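Local coordinates for Alr1585 protein (PDB 5C2I), which probably works as a haem-dependent dye-decolorizing peroxidase, using hydrogen peroxide to oxidise dyes and other substrates at a haem iron, at residues N95-R100 against F456-I461; V239-G244 against I461-T466; H203-P208 against V308-N313. The protein carries 1 engineered substitution. One frame throughout, in Å; residues are numbered along the deposited sequence.

Overall arrangement
Contact 1 joins strand 93-98, an outermost strand of one of the two large antiparallel sheets, to strand 448-458 of the other. Segment 461-466 of contact 2 follows directly in the chain, sharing Ile-461 with contact 1, while 239-244 lies between the segments of contact 1; the two centres are about 9 Å apart. Contact 3 lies across the chain's centre, about 28 Å from contact 1 and about 33 Å from contact 2, centre to centre. Its segments are nested inside the loop that contact 1 closes and alternate with those of contact 2. The packing of the C-terminal strand and helix is therefore well away from the haem-binding loops.

Contact 1. Residues N95-R100 against F456-I461; sequences NFFLSR and FFAPSI
Chi1 values of -48° at Phe-97 and -56° at Phe-456 set each CG anti to its carbonyl carbon and direct the two rings to separate neighbours, starting from a point where the strands themselves bring Phe-97 CB to 3.6 Å from Phe-456 CB. The rings part at roughly a right angle: Phe-97 CD1 meets Ala-458 CB at 3.6 Å, and Phe-456 CD2 comes to 3.6 Å from Ser-99 N. Leu-151 of strand 150-156 touches both phenylalanine side chains.

The backbone evidence for pairing is a single antiparallel bridge, a hydrogen-bonded pair: Leu-98 N donates to Phe-457 O at 3.0 Å and Phe-457 N to Leu-98 O at 2.8 Å, both nearly straight. Strands 95-98 and 456-458 approach to 4.6 Å at their axes, but their directions differ by 136°, which limits how far the pairing can run. Chemistry limits it as well. Where a next bond would need an N-H, Pro-459 has none, and its CD sits 3.4 Å from Phe-96 O; that oxygen is bonded by Gln-31 NE2 instead, an amide that also reaches Pro-459 O. Beside the bridge, the side chains of Leu-98 and Pro-459 cross at about a right angle, CD1 of Leu-98 4.0 Å from CG of Pro-459, with Tyr-103 packing on both.

Ser-99 and Ser-460 are each the N-cap of the helix that follows. Ser-99 OG is bonded to Gly-102 N and to Ile-148 O.

All the touching residues are buried. Strand 93-98 also pairs with strand 150-156, and strand 448-458 with strand 250-261, so this one bridge connects the sheets of the two related alpha+beta halves characteristic of the DyP-type peroxidase fold.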
loop_
_atom_site.group_PDB
_atom_site.type_symbol
_atom_site.label_atom_id
_atom_site.label_comp_id
_atom_site.label_asym_id
_atom_site.label_seq_id
_atom_site.Cartn_x
_atom_site.Cartn_y
_atom_site.Cartn_z
ATOM N N ASN A 95 8.602 24.434 -18.066
ATOM C CA ASN A 95 8.334 25.844 -18.277
ATOM C C ASN A 95 9.660 26.605 -18.151
ATOM O O ASN A 95 10.608 26.159 -17.474
ATOM C CB ASN A 95 7.439 26.446 -17.190
ATOM C CG ASN A 95 5.964 26.175 -17.325
ATOM O OD1 ASN A 95 5.305 25.847 -16.330
ATOM N ND2 ASN A 95 5.397 26.393 -18.517
ATOM N N PHE A 96 9.696 27.785 -18.739
ATOM C CA PHE A 96 10.800 28.724 -18.537
ATOM C C PHE A 96 10.232 30.129 -18.337
ATOM O O PHE A 96 9.421 30.601 -19.158
ATOM C CB PHE A 96 11.739 28.701 -19.734
ATOM C CG PHE A 96 12.942 29.604 -19.595
ATOM C CD1 PHE A 96 14.033 29.201 -18.866
ATOM C CD2 PHE A 96 12.960 30.865 -20.173
ATOM C CE1 PHE A 96 15.114 30.052 -18.675
ATOM C CE2 PHE A 96 14.053 31.703 -20.034
ATOM C CZ PHE A 96 15.135 31.284 -19.289
ATOM N N PHE A 97 10.669 30.793 -17.275
ATOM C CA PHE A 97 10.203 32.149 -16.939
ATOM C C PHE A 97 11.357 33.136 -16.819
ATOM O O PHE A 97 12.446 32.765 -16.346
ATOM C CB PHE A 97 9.439 32.131 -15.624
ATOM C CG PHE A 97 8.382 31.049 -15.500
ATOM C CD1 PHE A 97 7.119 31.232 -15.976
ATOM C CD2 PHE A 97 8.674 29.841 -14.857
ATOM C CE1 PHE A 97 6.165 30.224 -15.851
ATOM C CE2 PHE A 97 7.729 28.866 -14.688
ATOM C CZ PHE A 97 6.461 29.042 -15.195
ATOM N N LEU A 98 11.115 34.381 -17.211
ATOM C CA LEU A 98 12.080 35.479 -17.060
ATOM C C LEU A 98 11.560 36.540 -16.122
ATOM O O LEU A 98 10.389 36.913 -16.186
ATOM C CB LEU A 98 12.406 36.136 -18.420
ATOM C CG LEU A 98 13.235 35.270 -19.372
ATOM C CD1 LEU A 98 13.168 35.822 -20.781
ATOM C CD2 LEU A 98 14.669 35.164 -18.895
ATOM N N SER A 99 12.445 37.050 -15.262
ATOM C CA SER A 99 12.163 38.263 -14.492
ATOM C C SER A 99 12.475 39.498 -15.326
ATOM O O SER A 99 13.135 39.400 -16.377
ATOM C CB SER A 99 13.017 38.301 -13.213
ATOM O OG SER A 99 14.392 38.530 -13.514
ATOM N N ARG A 100 12.057 40.670 -14.847
ATOM C CA ARG A 100 12.495 41.900 -15.494
ATOM C C ARG A 100 14.019 41.994 -15.548
ATOM O O ARG A 100 14.608 42.385 -16.585
ATOM C CB ARG A 100 11.891 43.146 -14.848
ATOM C CG ARG A 100 12.351 44.461 -15.544
ATOM C CD ARG A 100 13.568 45.093 -14.867
ATOM N NE ARG A 100 13.238 45.573 -13.508
ATOM C CZ ARG A 100 14.081 46.109 -12.628
ATOM N NH1 ARG A 100 15.352 46.336 -12.920
ATOM N NH2 ARG A 100 13.610 46.526 -11.451
ATOM N N PHE A 456 7.566 36.998 -12.515
ATOM C CA PHE A 456 8.115 36.614 -13.819
ATOM C C PHE A 456 7.104 36.746 -14.933
ATOM O O PHE A 456 5.894 36.865 -14.687
ATOM C CB PHE A 456 8.559 35.149 -13.819
ATOM C CG PHE A 456 9.567 34.784 -12.743
ATOM C CD1 PHE A 456 9.140 34.393 -11.478
ATOM C CD2 PHE A 456 10.901 34.748 -13.012
ATOM C CE1 PHE A 456 10.053 34.056 -10.507
ATOM C CE2 PHE A 456 11.829 34.368 -12.056
ATOM C CZ PHE A 456 11.402 34.055 -10.778
ATOM N N PHE A 457 7.600 36.663 -16.172
ATOM C CA PHE A 457 6.756 36.501 -17.358
ATOM C C PHE A 457 7.124 35.167 -17.987
ATOM O O PHE A 457 8.311 34.816 -18.054
ATOM C CB PHE A 457 7.015 37.630 -18.324
ATOM C CG PHE A 457 6.086 37.648 -19.502
ATOM C CD1 PHE A 457 4.737 37.897 -19.335
ATOM C CD2 PHE A 457 6.560 37.424 -20.757
ATOM C CE1 PHE A 457 3.871 37.904 -20.412
ATOM C CE2 PHE A 457 5.717 37.488 -21.876
ATOM C CZ PHE A 457 4.351 37.685 -21.691
ATOM N N ALA A 458 6.106 34.392 -18.361
ATOM C CA ALA A 458 6.259 33.191 -19.176
ATOM C C ALA A 458 6.200 33.622 -20.633
ATOM O O ALA A 458 5.116 33.894 -21.137
ATOM C CB ALA A 458 5.140 32.206 -18.881
ATOM N N PRO A 459 7.357 33.705 -21.330
ATOM C CA PRO A 459 7.297 34.174 -22.704
ATOM C C PRO A 459 6.726 33.142 -23.666
ATOM O O PRO A 459 6.633 31.971 -23.332
ATOM C CB PRO A 459 8.773 34.482 -23.043
ATOM C CG PRO A 459 9.502 34.431 -21.753
ATOM C CD PRO A 459 8.735 33.486 -20.885
ATOM N N SER A 460 6.349 33.589 -24.856
ATOM C CA SER A 460 5.953 32.692 -25.928
ATOM C C SER A 460 7.153 31.839 -26.285
ATOM O O SER A 460 8.320 32.247 -26.072
ATOM C CB SER A 460 5.490 33.505 -27.152
ATOM O OG SER A 460 6.558 34.245 -27.736
ATOM N N ILE A 461 6.876 30.645 -26.780
ATOM C CA ILE A 461 7.905 29.696 -27.131
ATOM C C ILE A 461 8.770 30.199 -28.311
ATOM O O ILE A 461 10.001 30.077 -28.258
ATOM C CB ILE A 461 7.301 28.302 -27.401
ATOM C CG1 ILE A 461 6.729 27.767 -26.064
ATOM C CG2 ILE A 461 8.353 27.375 -27.998
ATOM C CD1 ILE A 461 5.856 26.535 -26.189
#

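Contact 2. Residues V239-G244 against I461-T466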
loop_
_atom_site.group_PDB
_atom_site.type_symbol
_atom_site.label_atom_id
_atom_site.label_comp_id
_atom_site.label_asym_id
_atom_site.label_seq_id
_atom_site.Cartn_x
_atom_site.Cartn_y
_atom_site.Cartn_z
ATOM N N VAL A 239 -1.426 37.586 -21.981
ATOM C CA VAL A 239 -1.107 38.839 -22.648
ATOM C C VAL A 239 -0.252 38.525 -23.863
ATOM O O VAL A 239 0.542 37.552 -23.886
ATOM C CB VAL A 239 -0.341 39.906 -21.847
ATOM C CG1 VAL A 239 -1.246 40.588 -20.817
ATOM C CG2 VAL A 239 0.873 39.277 -21.238
ATOM N N GLU A 240 -0.372 39.382 -24.838
ATOM C CA GLU A 240 0.484 39.279 -26.017
ATOM C C GLU A 240 1.939 39.348 -25.591
ATOM O O GLU A 240 2.330 40.226 -24.826
ATOM C CB GLU A 240 0.229 40.416 -26.985
ATOM C CG GLU A 240 -0.914 40.181 -27.908
ATOM C CD GLU A 240 -1.081 41.316 -28.911
ATOM O OE1 GLU A 240 -0.114 42.043 -29.211
ATOM O OE2 GLU A 240 -2.214 41.488 -29.363
ATOM N N ASP A 241 2.753 38.432 -26.089
ATOM C CA ASP A 241 4.181 38.555 -25.864
ATOM C C ASP A 241 4.690 39.632 -26.859
ATOM O O ASP A 241 4.694 39.410 -28.061
ATOM C CB ASP A 241 4.872 37.229 -26.098
ATOM C CG ASP A 241 6.391 37.296 -25.877
ATOM O OD1 ASP A 241 6.954 38.414 -25.727
ATOM O OD2 ASP A 241 6.988 36.202 -25.829
ATOM N N PRO A 242 5.124 40.806 -26.347
ATOM C CA PRO A 242 5.587 41.857 -27.288
ATOM C C PRO A 242 6.743 41.410 -28.190
ATOM O O PRO A 242 6.967 42.041 -29.198
ATOM C CB PRO A 242 6.058 43.002 -26.390
ATOM C CG PRO A 242 6.258 42.408 -25.052
ATOM C CD PRO A 242 5.476 41.115 -24.956
ATOM N N ASN A 243 7.438 40.322 -27.869
ATOM C CA ASN A 243 8.570 39.820 -28.717
ATOM C C ASN A 243 8.294 38.438 -29.290
ATOM O O ASN A 243 9.227 37.734 -29.735
ATOM C CB ASN A 243 9.816 39.745 -27.854
ATOM C CG ASN A 243 10.104 41.069 -27.180
ATOM O OD1 ASN A 243 10.317 42.096 -27.837
ATOM N ND2 ASN A 243 10.058 41.063 -25.851
ATOM N N GLY A 244 7.031 38.004 -29.303
ATOM C CA GLY A 244 6.696 36.739 -29.962
ATOM C C GLY A 244 6.854 36.848 -31.468
ATOM O O GLY A 244 6.910 37.940 -31.986
ATOM N N ILE A 461 6.876 30.645 -26.780
ATOM C CA ILE A 461 7.905 29.696 -27.131
ATOM C C ILE A 461 8.770 30.199 -28.311
ATOM O O ILE A 461 10.001 30.077 -28.258
ATOM C CB ILE A 461 7.301 28.302 -27.401
ATOM C CG1 ILE A 461 6.729 27.767 -26.064
ATOM C CG2 ILE A 461 8.353 27.375 -27.998
ATOM C CD1 ILE A 461 5.856 26.535 -26.189
ATOM N N SER A 462 8.141 30.814 -29.302
ATOM C CA SER A 462 8.862 31.352 -30.469
ATOM C C SER A 462 9.876 32.405 -30.057
ATOM O O SER A 462 11.001 32.427 -30.586
ATOM C CB SER A 462 7.898 31.899 -31.551
ATOM O OG SER A 462 7.075 32.956 -31.043
ATOM N N PHE A 463 9.534 33.257 -29.106
ATOM C CA PHE A 463 10.493 34.219 -28.594
ATOM C C PHE A 463 11.753 33.514 -28.093
ATOM O O PHE A 463 12.896 33.896 -28.465
ATOM C CB PHE A 463 9.910 35.072 -27.497
ATOM C CG PHE A 463 10.920 35.841 -26.709
ATOM C CD1 PHE A 463 11.528 36.977 -27.232
ATOM C CD2 PHE A 463 11.224 35.496 -25.409
ATOM C CE1 PHE A 463 12.447 37.720 -26.513
ATOM C CE2 PHE A 463 12.150 36.252 -24.649
ATOM C CZ PHE A 463 12.777 37.356 -25.203
ATOM N N LEU A 464 11.558 32.482 -27.288
ATOM C CA LEU A 464 12.662 31.770 -26.694
ATOM C C LEU A 464 13.487 30.991 -27.719
ATOM O O LEU A 464 14.724 30.917 -27.613
ATOM C CB LEU A 464 12.143 30.859 -25.576
ATOM C CG LEU A 464 11.433 31.557 -24.408
ATOM C CD1 LEU A 464 10.766 30.569 -23.499
ATOM C CD2 LEU A 464 12.440 32.418 -23.645
ATOM N N LYS A 465 12.820 30.398 -28.695
ATOM C CA LYS A 465 13.509 29.620 -29.702
ATOM C C LYS A 465 14.368 30.441 -30.672
ATOM O O LYS A 465 15.187 29.855 -31.356
ATOM C CB LYS A 465 12.506 28.836 -30.542
ATOM C CG LYS A 465 11.853 27.654 -29.849
ATOM C CD LYS A 465 11.105 26.840 -30.902
ATOM C CE LYS A 465 10.429 25.642 -30.294
ATOM N NZ LYS A 465 9.807 24.832 -31.382
ATOM N N THR A 466 14.131 31.749 -30.771
ATOM C CA THR A 466 14.845 32.587 -31.738
ATOM C C THR A 466 15.674 33.669 -31.038
ATOM O O THR A 466 16.075 34.650 -31.641
ATOM C CB THR A 466 13.863 33.241 -32.730
ATOM O OG1 THR A 466 12.915 34.036 -32.024
ATOM C CG2 THR A 466 13.122 32.188 -33.530
#
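Phe-463 leaves helix 461-465 with CB already in contact with the turn opposite, 3.5 Å from both Asn-243 O and Asp-241 OD2. Next along, CG stays within 4.0 Å of the same two oxygens. A chi1 of 166° swings CG to the side opposite the backbone N, and the ring runs alongside the Asn-243 side chain: CD1 comes to 3.3 Å from Asn-243 CB, and CE1 follows at 3.6 Å from that same carbon. Amide and ring planes are 33° apart, so the two flat groups are inclined rather than stacked; Asn-243 ND2 is bonded to Gln-112 O.

The surface met by the ring is a type I beta turn from Asp-241 to Gly-244, leading out of strand 239-240, which pairs with strand 250-261. An Asx turn braces it: Asn-243 N donates to Asp-241 OD1 at 2.9 Å, approaching from above the carboxylate plane, while Gly-244 N closes the turn on Asp-241 O. The other carboxylate oxygen, OD2, is hydrogen-bonded to Ser-460 OG just before the helix, which ties the turn to the helix start. An alanine in place of Phe-463 would probably open a gap between Asn-243 CB and Leu-98, which packs on this side chain, and strip Asn-243 of its packing against the helix. Ser-462 OG touches Gly-244 C at 3.9 Å and is hydrogen-bonded to Asp-29 and to Asn-245 N.

Contact 3. Residues H203-P208 against V308-N313; sequences HGVSQP and VTPTNN. Engineered in segment 203-208: His-203 (natural residue Asp). With HEM (protoporphyrin IX containing Fe), chain E.
Neither 203-208 nor 308-313 is helix or strand; the two loops come nearest at Ser-206 and Asn-312, CA to CA 6.4 Å, and Gly-204 bends the first of them with a positive phi of 95°, where a side chain would be jammed against the preceding carbonyl. Residues 203-204 end the GXXDG motif of DyP-type peroxidases, here with an engineered His-203 in the place of the natural aspartate, and Gly-204 and the residues just after it hold the haem propionates.

Backbone N-H groups grip both oxygens of one propionate: Gly-204 N donates to HEM O2A at 2.7 Å and Ser-206 N to HEM O1A at 3.0 Å. The other propionate is taken by a side chain. Ser-206 has OG extended away from its own backbone N (chi1 -176°), which brings it to HEM O2D as a donor at 2.6 Å. The same OG accepts a weak bond from Asn-312 ND2, 3.2 Å long and bent to 147°. Asn-312 is a second-shell residue here: its OD1 is bonded by Arg-337 NH2, and Arg-337, Asn-335 and Arg-364 also bond the haem.

Beside this polar link, Val-205 points one methyl at the other loop, CG2 reaching Pro-310 CG at 4.0 Å. Loop 308-313 also touches the second subunit: Thr-311 packs on Val-220 and Thr-309 on Val-308 of that copy.

His-203 takes no part in joining the loops. Its imidazole turns an edge to the porphyrin, with HEM C4A near the ring plane, and its NE2 is hydrogen-bonded at 2.8 Å to a water that is itself a ligand of the haem iron, its oxygen 2.3 Å from FE.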
loop_
_atom_site.group_PDB
_atom_site.type_symbol
_atom_site.label_atom_id
_atom_site.label_comp_id
_atom_site.label_asym_id
_atom_site.label_seq_id
_atom_site.Cartn_x
_atom_site.Cartn_y
_atom_site.Cartn_z
ATOM N N HIS A 203 -7.120 21.614 -1.286
ATOM C CA HIS A 203 -6.550 22.819 -1.885
ATOM C C HIS A 203 -6.569 22.728 -3.376
ATOM O O HIS A 203 -6.248 21.664 -3.940
ATOM C CB HIS A 203 -5.127 23.001 -1.364
ATOM C CG HIS A 203 -4.602 24.391 -1.529
ATOM N ND1 HIS A 203 -3.352 24.649 -2.013
ATOM C CD2 HIS A 203 -5.158 25.594 -1.291
ATOM C CE1 HIS A 203 -3.143 25.957 -2.034
ATOM N NE2 HIS A 203 -4.231 26.549 -1.619
ATOM N N GLY A 204 -6.901 23.853 -4.023
ATOM C CA GLY A 204 -6.999 23.922 -5.473
ATOM C C GLY A 204 -8.404 23.719 -5.980
ATOM O O GLY A 204 -8.587 23.486 -7.166
ATOM N N VAL A 205 -9.407 23.831 -5.106
ATOM C CA VAL A 205 -10.776 23.510 -5.475
ATOM C C VAL A 205 -11.355 24.542 -6.497
ATOM O O VAL A 205 -11.887 24.157 -7.552
ATOM C CB VAL A 205 -11.700 23.459 -4.244
ATOM C CG1 VAL A 205 -13.114 23.179 -4.663
ATOM C CG2 VAL A 205 -11.208 22.441 -3.232
ATOM N N SER A 206 -11.284 25.828 -6.155
ATOM C CA SER A 206 -11.929 26.885 -6.958
ATOM C C SER A 206 -10.933 27.611 -7.851
ATOM O O SER A 206 -10.038 28.339 -7.358
ATOM C CB SER A 206 -12.618 27.890 -6.046
ATOM O OG SER A 206 -13.303 28.847 -6.831
ATOM N N GLN A 207 -11.074 27.397 -9.155
ATOM C CA GLN A 207 -10.153 27.982 -10.145
ATOM C C GLN A 207 -10.898 28.636 -11.307
ATOM O O GLN A 207 -11.945 28.144 -11.731
ATOM C CB GLN A 207 -9.250 26.923 -10.719
ATOM C CG GLN A 207 -8.362 26.235 -9.709
ATOM C CD GLN A 207 -7.007 26.879 -9.588
ATOM O OE1 GLN A 207 -6.858 28.115 -9.669
ATOM N NE2 GLN A 207 -5.997 26.035 -9.442
ATOM N N PRO A 208 -10.352 29.722 -11.847
ATOM C CA PRO A 208 -10.763 30.100 -13.202
ATOM C C PRO A 208 -10.514 28.969 -14.185
ATOM O O PRO A 208 -9.445 28.338 -14.126
ATOM C CB PRO A 208 -9.849 31.286 -13.534
ATOM C CG PRO A 208 -9.253 31.725 -12.263
ATOM C CD PRO A 208 -9.230 30.541 -11.355
ATOM N N VAL A 308 -15.285 13.456 -1.393
ATOM C CA VAL A 308 -13.918 13.386 -1.926
ATOM C C VAL A 308 -13.701 14.478 -2.981
ATOM O O VAL A 308 -12.630 15.115 -2.988
ATOM C CB VAL A 308 -13.586 11.998 -2.515
ATOM C CG1 VAL A 308 -12.248 12.003 -3.225
ATOM C CG2 VAL A 308 -13.593 10.950 -1.407
ATOM N N THR A 309 -14.698 14.693 -3.848
ATOM C CA THR A 309 -14.709 15.861 -4.775
ATOM C C THR A 309 -15.640 16.953 -4.202
ATOM O O THR A 309 -16.872 16.847 -4.274
ATOM C CB THR A 309 -15.156 15.422 -6.179
ATOM O OG1 THR A 309 -14.185 14.475 -6.666
ATOM C CG2 THR A 309 -15.226 16.594 -7.154
ATOM N N PRO A 310 -15.061 17.956 -3.548
ATOM C CA PRO A 310 -15.881 18.972 -2.912
ATOM C C PRO A 310 -16.653 19.818 -3.899
ATOM O O PRO A 310 -16.216 20.031 -5.036
ATOM C CB PRO A 310 -14.873 19.892 -2.211
ATOM C CG PRO A 310 -13.528 19.280 -2.427
ATOM C CD PRO A 310 -13.626 18.241 -3.473
ATOM N N THR A 311 -17.805 20.296 -3.466
ATOM C CA THR A 311 -18.559 21.190 -4.315
ATOM C C THR A 311 -17.896 22.575 -4.417
ATOM O O THR A 311 -17.284 23.044 -3.458
ATOM C CB THR A 311 -20.024 21.325 -3.832
ATOM O OG1 THR A 311 -20.796 21.915 -4.883
ATOM C CG2 THR A 311 -20.150 22.163 -2.574
ATOM N N ASN A 312 -18.050 23.202 -5.587
ATOM C CA ASN A 312 -17.748 24.617 -5.793
ATOM C C ASN A 312 -18.940 25.432 -6.186
ATOM O O ASN A 312 -18.813 26.625 -6.558
ATOM C CB ASN A 312 -16.615 24.792 -6.811
ATOM C CG ASN A 312 -15.882 26.114 -6.608
ATOM O OD1 ASN A 312 -15.672 26.549 -5.475
ATOM N ND2 ASN A 312 -15.550 26.761 -7.692
ATOM N N ASN A 313 -20.118 24.798 -6.088
ATOM C CA ASN A 313 -21.286 25.405 -6.620
ATOM C C ASN A 313 -21.994 26.177 -5.527
ATOM O O ASN A 313 -22.978 25.724 -4.972
ATOM C CB ASN A 313 -22.233 24.397 -7.240
ATOM C CG ASN A 313 -23.376 25.071 -7.947
ATOM O OD1 ASN A 313 -23.154 25.997 -8.756
ATOM N ND2 ASN A 313 -24.604 24.597 -7.709
HETATM C CHA HEM E . -8.530 29.120 -1.761
HETATM C CHB HEM E . -5.234 27.743 1.479
HETATM C CHC HEM E . -2.435 31.473 0.184
HETATM C CHD HEM E . -5.863 32.950 -2.855
HETATM C C1A HEM E . -7.885 28.428 -0.748
HETATM C C2A HEM E . -8.413 27.292 -0.066
HETATM C C3A HEM E . -7.486 26.911 0.840
HETATM C C4A HEM E . -6.386 27.787 0.701
HETATM C CMA HEM E . -7.546 25.743 1.788
HETATM C CAA HEM E . -9.767 26.608 -0.297
HETATM C CBA HEM E . -9.839 25.510 -1.361
HETATM C CGA HEM E . -9.477 26.100 -2.696
HETATM O O1A HEM E . -10.327 26.705 -3.414
HETATM O O2A HEM E . -8.313 25.989 -3.085
HETATM C C1B HEM E . -4.169 28.634 1.356
HETATM C C2B HEM E . -2.947 28.537 2.109
HETATM C C3B HEM E . -2.159 29.532 1.729
HETATM C C4B HEM E . -2.942 30.302 0.759
HETATM C CMB HEM E . -2.641 27.471 3.101
HETATM C CAB HEM E . -0.769 29.889 2.108
HETATM C CBB HEM E . 0.128 29.008 2.587
HETATM C C1C HEM E . -3.149 32.254 -0.738
HETATM C C2C HEM E . -2.771 33.489 -1.223
HETATM C C3C HEM E . -3.762 33.915 -2.068
HETATM C C4C HEM E . -4.730 32.904 -2.104
HETATM C CMC HEM E . -1.494 34.232 -0.954
HETATM C CAC HEM E . -3.886 35.172 -2.805
HETATM C CBC HEM E . -3.417 36.353 -2.488
HETATM C C1D HEM E . -6.800 31.919 -2.853
HETATM C C2D HEM E . -7.963 31.959 -3.734
HETATM C C3D HEM E . -8.730 30.929 -3.405
HETATM C C4D HEM E . -7.979 30.231 -2.339
HETATM C CMD HEM E . -8.287 32.982 -4.811
HETATM C CAD HEM E . -10.018 30.534 -4.069
HETATM C CBD HEM E . -11.246 31.247 -3.489
HETATM C CGD HEM E . -12.467 30.825 -4.238
HETATM O O1D HEM E . -13.388 30.366 -3.566
HETATM O O2D HEM E . -12.575 30.934 -5.507
HETATM N NA HEM E . -6.677 28.769 -0.217
HETATM N NB HEM E . -4.135 29.719 0.648
HETATM N NC HEM E . -4.393 31.937 -1.199
HETATM N ND HEM E . -6.881 30.914 -1.978
HETATM FE FE HEM E . -5.564 30.356 -0.684
HETATM O O HOH W 1 -4.304 29.215 -2.290
#